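Local coordinates for ParA (Salmonella enterica subsp. enterica serovar Newport str. SL317, PDB 3EZF), which probably acts as the ATPase that drives plasmid partition and, in its ADP-bound form, as a DNA-binding transcriptional regulator, at residues A[211-219]-A[258-266]; A[268-279]-A[309-320]. All coordinates share one frame; numbering follows the deposited sequence.

Contact 1 of 2, residues A[211-219]-A[258-266]; sequences DDGFVASQW and HLDPFLLNG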
# COMPACT_ATOMS: atom_id res chain seq x y z
N ASP A 211 6.57 9.16 8.47
CA ASP A 211 6.90 9.31 9.88
C ASP A 211 5.67 9.06 10.76
O ASP A 211 5.77 8.43 11.83
CB ASP A 211 7.41 10.72 10.17
CG ASP A 211 8.91 10.77 10.29
OD1 ASP A 211 9.50 9.73 10.68
OD2 ASP A 211 9.50 11.84 10.02
N ASP A 212 4.52 9.57 10.30
CA ASP A 212 3.25 9.45 11.02
C ASP A 212 2.94 8.03 11.47
O ASP A 212 2.26 7.84 12.47
CB ASP A 212 2.10 9.99 10.15
CG ASP A 212 2.25 11.48 9.84
OD1 ASP A 212 2.82 12.20 10.69
OD2 ASP A 212 1.78 11.93 8.77
N GLY A 213 3.44 7.05 10.73
CA GLY A 213 3.21 5.66 11.09
C GLY A 213 3.80 5.43 12.48
O GLY A 213 3.19 4.81 13.34
N PHE A 214 5.00 5.95 12.68
CA PHE A 214 5.66 5.84 13.98
C PHE A 214 4.85 6.60 15.02
O PHE A 214 4.63 6.12 16.13
CB PHE A 214 7.08 6.38 13.88
CG PHE A 214 7.98 5.49 13.07
CD1 PHE A 214 7.91 5.48 11.68
CD2 PHE A 214 8.78 4.55 13.69
CE1 PHE A 214 8.61 4.53 10.93
CE2 PHE A 214 9.48 3.60 12.95
CZ PHE A 214 9.39 3.59 11.57
N VAL A 215 4.39 7.79 14.64
CA VAL A 215 3.58 8.61 15.53
C VAL A 215 2.42 7.78 16.07
O VAL A 215 2.14 7.80 17.27
CB VAL A 215 3.02 9.85 14.78
CG1 VAL A 215 2.20 10.73 15.72
CG2 VAL A 215 4.14 10.65 14.17
N ALA A 216 1.75 7.04 15.18
CA ALA A 216 0.61 6.22 15.58
C ALA A 216 1.01 5.16 16.61
O ALA A 216 0.41 5.05 17.67
CB ALA A 216 -0.02 5.57 14.37
N SER A 217 2.05 4.40 16.29
CA SER A 217 2.54 3.34 17.16
C SER A 217 2.73 3.78 18.61
O SER A 217 3.00 2.94 19.47
CB SER A 217 3.87 2.81 16.64
OG SER A 217 3.75 2.40 15.29
N GLN A 218 2.58 5.07 18.87
CA GLN A 218 2.79 5.61 20.20
C GLN A 218 1.77 6.70 20.49
O GLN A 218 1.94 7.51 21.40
CB GLN A 218 4.21 6.15 20.25
CG GLN A 218 4.67 6.70 21.58
CD GLN A 218 6.14 7.05 21.55
OE1 GLN A 218 6.64 7.62 20.56
NE2 GLN A 218 6.86 6.71 22.62
N TRP A 219 0.69 6.68 19.72
CA TRP A 219 -0.37 7.67 19.86
C TRP A 219 -0.86 7.97 21.27
O TRP A 219 -0.72 9.11 21.74
CB TRP A 219 -1.57 7.30 18.97
CG TRP A 219 -2.61 8.40 18.88
CD1 TRP A 219 -3.83 8.43 19.49
CD2 TRP A 219 -2.47 9.66 18.20
NE1 TRP A 219 -4.46 9.62 19.23
CE2 TRP A 219 -3.66 10.39 18.44
CE3 TRP A 219 -1.48 10.24 17.40
CZ2 TRP A 219 -3.87 11.68 17.92
CZ3 TRP A 219 -1.68 11.52 16.89
CH2 TRP A 219 -2.87 12.22 17.15
N HIS A 258 -5.10 -1.35 8.96
CA HIS A 258 -4.54 -1.66 10.27
C HIS A 258 -4.53 -0.50 11.26
O HIS A 258 -4.98 -0.65 12.40
CB HIS A 258 -3.12 -2.17 10.06
CG HIS A 258 -2.56 -1.78 8.74
ND1 HIS A 258 -2.99 -2.33 7.55
CD2 HIS A 258 -1.65 -0.84 8.40
CE1 HIS A 258 -2.38 -1.75 6.54
NE2 HIS A 258 -1.55 -0.84 7.02
N LEU A 259 -4.01 0.65 10.82
CA LEU A 259 -3.94 1.85 11.66
C LEU A 259 -5.16 1.92 12.56
O LEU A 259 -6.26 1.50 12.16
CB LEU A 259 -3.89 3.10 10.77
CG LEU A 259 -2.65 4.00 10.87
CD1 LEU A 259 -2.53 4.50 12.29
CD2 LEU A 259 -1.39 3.26 10.44
N ASP A 260 -5.00 2.41 13.77
CA ASP A 260 -6.15 2.50 14.64
C ASP A 260 -6.31 3.92 15.13
O ASP A 260 -7.25 4.60 14.74
CB ASP A 260 -6.03 1.55 15.84
CG ASP A 260 -7.08 0.43 15.81
OD1 ASP A 260 -7.36 -0.13 16.89
OD2 ASP A 260 -7.60 0.11 14.71
N PRO A 261 -5.37 4.41 15.95
CA PRO A 261 -5.61 5.79 16.38
C PRO A 261 -6.04 6.72 15.25
O PRO A 261 -6.90 7.56 15.45
CB PRO A 261 -4.29 6.18 17.04
CG PRO A 261 -3.29 5.24 16.41
CD PRO A 261 -4.02 3.96 16.33
N PHE A 262 -5.47 6.57 14.06
CA PHE A 262 -5.87 7.44 12.96
C PHE A 262 -7.24 7.03 12.43
O PHE A 262 -8.10 7.89 12.23
CB PHE A 262 -4.83 7.41 11.83
CG PHE A 262 -3.48 8.00 12.21
CD1 PHE A 262 -2.40 7.92 11.34
CD2 PHE A 262 -3.30 8.63 13.45
CE1 PHE A 262 -1.16 8.46 11.70
CE2 PHE A 262 -2.07 9.16 13.80
CZ PHE A 262 -1.00 9.07 12.92
N LEU A 263 -7.43 5.73 12.21
CA LEU A 263 -8.71 5.20 11.73
C LEU A 263 -9.83 5.61 12.70
O LEU A 263 -10.85 6.15 12.29
CB LEU A 263 -8.67 3.67 11.68
CG LEU A 263 -9.39 2.91 10.57
CD1 LEU A 263 -10.80 3.41 10.40
CD2 LEU A 263 -8.60 3.08 9.29
N LEU A 264 -9.60 5.33 13.98
CA LEU A 264 -10.53 5.64 15.05
C LEU A 264 -10.87 7.14 15.08
O LEU A 264 -12.04 7.52 15.19
CB LEU A 264 -9.94 5.22 16.41
CG LEU A 264 -10.03 3.78 16.95
CD1 LEU A 264 -11.39 3.55 17.53
CD2 LEU A 264 -9.74 2.77 15.87
N ASN A 265 -9.86 7.99 14.98
CA ASN A 265 -10.08 9.43 14.98
C ASN A 265 -10.89 9.78 13.74
O ASN A 265 -11.80 10.61 13.81
CB ASN A 265 -8.75 10.19 14.99
CG ASN A 265 -8.37 10.67 16.37
OD1 ASN A 265 -9.00 11.57 16.94
ND2 ASN A 265 -7.34 10.07 16.93
N GLY A 266 -10.56 9.16 12.61
CA GLY A 266 -11.31 9.42 11.40
C GLY A 266 -12.80 9.11 11.55
O GLY A 266 -13.65 9.97 11.37
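W219 and A216 of one segment close over P261 and F262 of the other, joining helix 212-216 and the start of helix 219-226 to the first turn of helix 261-267. Helix segments 212-216 and 261-266 run nearly perpendicular, 84° between their directions, with axes 11.1 Å apart, and side chains fill the interval. W219 is the one to follow outward. Its CB lies against the ring of P261, and CG rests on P261 CB. CG stands anti to the backbone N (chi1 -170°), which sends the indole across the proline and on toward F262. On the five-membered ring CD1 also meets P261 CB, 3.4 Å away. NE1 passes N265 ND2 without bonding to it; both nitrogens donate instead to the backbone O of Q232. On the six-membered side, W219 CE3 approaches F262 CE2 at 3.8 Å. The edge of F262 faces this ring in an offset edge-to-face pair, centroids 5.7 Å apart and planes at 85°. F262 gives one of its own faces to A216, whose CB sits 4.1 Å from the ring centroid. That same methyl touches L259 CD1 and P261 CG. N265 ND2 bonds to P261 O as well (2.9 Å). Helix 177-182 adds A178 and L182 to the cluster. The contact thus ties the helix following strand 250-254 of the P-loop NTPase sheet to the helices following edge strand 203-206. Its meeting surfaces are almost wholly apolar, so it relies on the fit of rings and methyls, and buried polar groups, such as D212 OD1 on T176, find partners beyond the two segments.

Contact 2 of 2, residues A[268-279]-A[309-320]; sequences AASDLLLTPTPP and RLSASIGFMSKM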
# COMPACT_ATOMS: atom_id res chain seq x y z
N ALA A 268 -14.47 8.74 14.10
CA ALA A 268 -15.03 9.54 15.19
C ALA A 268 -15.38 11.00 14.88
O ALA A 268 -15.97 11.67 15.71
CB ALA A 268 -14.07 9.49 16.41
N ALA A 269 -15.04 11.48 13.69
CA ALA A 269 -15.29 12.87 13.35
C ALA A 269 -16.06 13.03 12.06
O ALA A 269 -16.43 14.15 11.69
CB ALA A 269 -13.97 13.61 13.23
N SER A 270 -16.29 11.92 11.37
CA SER A 270 -16.98 11.92 10.09
C SER A 270 -18.46 11.60 10.20
O SER A 270 -18.90 10.85 11.07
CB SER A 270 -16.30 10.92 9.16
OG SER A 270 -14.89 11.07 9.23
N ASP A 271 -19.24 12.17 9.29
CA ASP A 271 -20.67 11.93 9.30
C ASP A 271 -21.12 11.08 8.13
O ASP A 271 -22.28 10.68 8.06
CB ASP A 271 -21.45 13.27 9.32
CG ASP A 271 -20.68 14.40 8.67
OD1 ASP A 271 -20.14 14.18 7.57
OD2 ASP A 271 -20.64 15.50 9.26
N LEU A 272 -20.20 10.78 7.22
CA LEU A 272 -20.51 9.97 6.05
C LEU A 272 -19.37 8.98 5.75
O LEU A 272 -18.21 9.37 5.62
CB LEU A 272 -20.75 10.90 4.83
CG LEU A 272 -21.34 10.41 3.49
CD1 LEU A 272 -20.33 10.63 2.38
CD2 LEU A 272 -21.73 8.96 3.57
N LEU A 273 -19.70 7.71 5.64
CA LEU A 273 -18.71 6.69 5.33
C LEU A 273 -18.77 6.44 3.84
O LEU A 273 -19.80 6.01 3.32
CB LEU A 273 -19.04 5.39 6.04
CG LEU A 273 -17.87 4.41 6.12
CD1 LEU A 273 -16.89 4.89 7.18
CD2 LEU A 273 -18.38 3.03 6.48
N LEU A 274 -17.69 6.72 3.13
CA LEU A 274 -17.70 6.49 1.70
C LEU A 274 -16.84 5.28 1.39
O LEU A 274 -15.61 5.33 1.45
CB LEU A 274 -17.20 7.74 0.97
CG LEU A 274 -17.36 7.77 -0.55
CD1 LEU A 274 -17.05 9.16 -1.07
CD2 LEU A 274 -16.43 6.76 -1.19
N THR A 275 -17.50 4.16 1.08
CA THR A 275 -16.83 2.91 0.77
C THR A 275 -16.77 2.56 -0.70
O THR A 275 -17.77 2.16 -1.30
CB THR A 275 -17.51 1.71 1.45
OG1 THR A 275 -17.49 1.88 2.87
CG2 THR A 275 -16.78 0.42 1.09
N PRO A 276 -15.61 2.73 -1.32
CA PRO A 276 -15.52 2.37 -2.73
C PRO A 276 -15.16 0.88 -2.75
O PRO A 276 -14.21 0.46 -2.09
CB PRO A 276 -14.39 3.27 -3.23
CG PRO A 276 -13.49 3.34 -2.04
CD PRO A 276 -14.44 3.52 -0.89
N THR A 277 -15.94 0.07 -3.47
CA THR A 277 -15.67 -1.37 -3.53
C THR A 277 -14.94 -1.77 -4.81
O THR A 277 -15.37 -1.43 -5.91
CB THR A 277 -16.97 -2.20 -3.43
OG1 THR A 277 -17.65 -1.87 -2.21
CG2 THR A 277 -16.65 -3.69 -3.43
N PRO A 278 -13.82 -2.49 -4.67
CA PRO A 278 -13.04 -2.93 -5.82
C PRO A 278 -13.77 -4.02 -6.60
O PRO A 278 -14.52 -4.81 -6.02
CB PRO A 278 -11.75 -3.46 -5.19
CG PRO A 278 -11.66 -2.70 -3.91
CD PRO A 278 -13.07 -2.73 -3.42
N PRO A 279 -13.54 -4.07 -7.93
CA PRO A 279 -14.15 -5.06 -8.84
C PRO A 279 -13.50 -6.44 -8.68
O PRO A 279 -14.18 -7.47 -8.68
CB PRO A 279 -13.89 -4.45 -10.21
CG PRO A 279 -12.54 -3.81 -10.02
CD PRO A 279 -12.71 -3.11 -8.67
N ARG A 309 -20.10 10.42 14.90
CA ARG A 309 -21.04 11.28 14.19
C ARG A 309 -21.54 10.57 12.95
O ARG A 309 -22.49 11.02 12.32
CB ARG A 309 -20.34 12.56 13.74
CG ARG A 309 -19.70 13.39 14.85
CD ARG A 309 -18.84 14.52 14.26
NE ARG A 309 -19.50 15.20 13.14
CZ ARG A 309 -20.49 16.08 13.26
NH1 ARG A 309 -20.94 16.40 14.46
NH2 ARG A 309 -21.02 16.64 12.18
N LEU A 310 -20.88 9.48 12.59
CA LEU A 310 -21.25 8.73 11.41
C LEU A 310 -22.76 8.63 11.30
O LEU A 310 -23.42 8.16 12.22
CB LEU A 310 -20.60 7.34 11.47
CG LEU A 310 -20.58 6.51 10.19
CD1 LEU A 310 -20.08 7.35 9.02
CD2 LEU A 310 -19.66 5.32 10.43
N SER A 311 -23.33 9.07 10.18
CA SER A 311 -24.79 9.03 10.01
C SER A 311 -25.28 8.72 8.59
O SER A 311 -26.47 8.74 8.33
CB SER A 311 -25.36 10.36 10.42
OG SER A 311 -24.88 11.37 9.55
N ALA A 312 -24.36 8.46 7.66
CA ALA A 312 -24.74 8.16 6.30
C ALA A 312 -23.67 7.24 5.72
O ALA A 312 -22.60 7.10 6.31
CB ALA A 312 -24.83 9.43 5.49
N SER A 313 -23.96 6.61 4.59
CA SER A 313 -22.96 5.74 3.98
C SER A 313 -23.23 5.58 2.49
O SER A 313 -24.36 5.56 2.05
CB SER A 313 -22.96 4.38 4.67
OG SER A 313 -24.10 3.64 4.30
N ILE A 314 -22.15 5.47 1.73
CA ILE A 314 -22.24 5.30 0.29
C ILE A 314 -21.26 4.21 -0.09
O ILE A 314 -20.14 4.16 0.43
CB ILE A 314 -21.86 6.59 -0.46
CG1 ILE A 314 -22.76 7.75 -0.01
CG2 ILE A 314 -21.97 6.37 -1.96
CD1 ILE A 314 -24.23 7.56 -0.29
N GLY A 315 -21.68 3.32 -0.99
CA GLY A 315 -20.82 2.25 -1.46
C GLY A 315 -20.91 2.19 -2.97
O GLY A 315 -21.93 2.58 -3.54
N PHE A 316 -19.85 1.71 -3.64
CA PHE A 316 -19.85 1.61 -5.10
C PHE A 316 -18.65 0.83 -5.67
O PHE A 316 -17.60 0.73 -5.04
CB PHE A 316 -19.90 3.02 -5.74
CG PHE A 316 -18.70 3.88 -5.45
CD1 PHE A 316 -17.49 3.65 -6.08
CD2 PHE A 316 -18.78 4.93 -4.53
CE1 PHE A 316 -16.37 4.45 -5.82
CE2 PHE A 316 -17.67 5.73 -4.26
CZ PHE A 316 -16.47 5.49 -4.91
N MET A 317 -18.82 0.27 -6.86
CA MET A 317 -17.76 -0.49 -7.51
C MET A 317 -16.77 0.46 -8.17
O MET A 317 -17.14 1.58 -8.54
CB MET A 317 -18.35 -1.43 -8.55
CG MET A 317 -19.37 -2.39 -7.97
SD MET A 317 -18.81 -3.10 -6.40
CE MET A 317 -17.62 -4.34 -6.99
N SER A 318 -15.53 0.01 -8.33
CA SER A 318 -14.49 0.84 -8.94
C SER A 318 -13.93 0.26 -10.26
O SER A 318 -13.22 -0.75 -10.26
CB SER A 318 -13.35 1.06 -7.94
OG SER A 318 -12.67 2.29 -8.17
N LYS A 319 -14.26 0.92 -11.36
CA LYS A 319 -13.84 0.52 -12.70
C LYS A 319 -14.42 -0.82 -13.10
O LYS A 319 -13.98 -1.42 -14.08
CB LYS A 319 -12.31 0.48 -12.81
CG LYS A 319 -11.75 1.27 -14.01
CD LYS A 319 -12.39 0.88 -15.34
CE LYS A 319 -12.01 1.85 -16.45
NZ LYS A 319 -10.54 1.99 -16.62
N MET A 320 -15.40 -1.30 -12.33
CA MET A 320 -16.05 -2.57 -12.63
C MET A 320 -16.15 -2.70 -14.15
O MET A 320 -16.71 -1.83 -14.82
CB MET A 320 -17.46 -2.59 -12.03
CG MET A 320 -18.33 -3.73 -12.52
SD MET A 320 -20.07 -3.34 -12.36
CE MET A 320 -20.80 -4.19 -13.79
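Strands 272-277 and 312-317 run parallel, their segments 14° apart in direction and 4.3 Å at closest approach, tied by a ladder of backbone hydrogen bonds in which L273 N donates to A312 O, I314 N to L273 O, T275 N to I314 O and F316 N to T275 O. On the face carrying L272, L274, P276, I314 and F316, the phenyl ring of F316 does most of the work. Its CG is flanked by both the backbone N and the carbonyl carbon (chi1 64°), and the ring leans back over the neighbouring strand. One face lies over P276 CA, 4.0 Å from the ring centroid, a CH-pi contact, and CE1 meets P276 CB at 3.5 Å. F316 CE2 reaches the methyl L274 CD2, also at 3.5 Å, and F387 of the C-terminal helix adds an edge-to-face partner. Nearer the N-terminal ends of the strands, L272 CD2 packs on A312 CB and I314 CG1. On the other face the M317 chain curls back, so that SD meets T277 CB at 3.6 Å; T277 OG1 itself is bound to Y337. L310 CD1 touches L273 CB at 3.7 Å. Where the strands begin, D271 O takes two bonds from S311: OG arrives in the carbonyl plane on a lone pair, and N from above that plane. The carboxylate of D271 meets R309 in a salt bridge, OD2 to NH2 3.2 Å, using the anti lone pair of the oxygen and lying near the guanidinium plane. Helices 281-291 and 294-303 fill the connection between the two parallel neighbours, making this a beta-alpha-beta crossover at the edge of the parallel sheet of a P-loop NTPase fold.

In the fold
Both segments of contact 1 precede those of contact 2 in the chain, and helix 261-267 leads directly into strand 272-277. Their centres are 20 Å apart, and beyond this adjoining sequence they do not touch. Contact 1 joins helices flanking the six-stranded parallel sheet, after its outermost strand 203-206 and after strand 250-254; contact 2 pairs strands 272-277 and 312-317, the latter the outermost at the opposite border. Both also reach the second subunit: D211 pairs with R293 there, and S313 OG bonds to its D6. The buried helix contact and the sheet edge thus both border the second subunit.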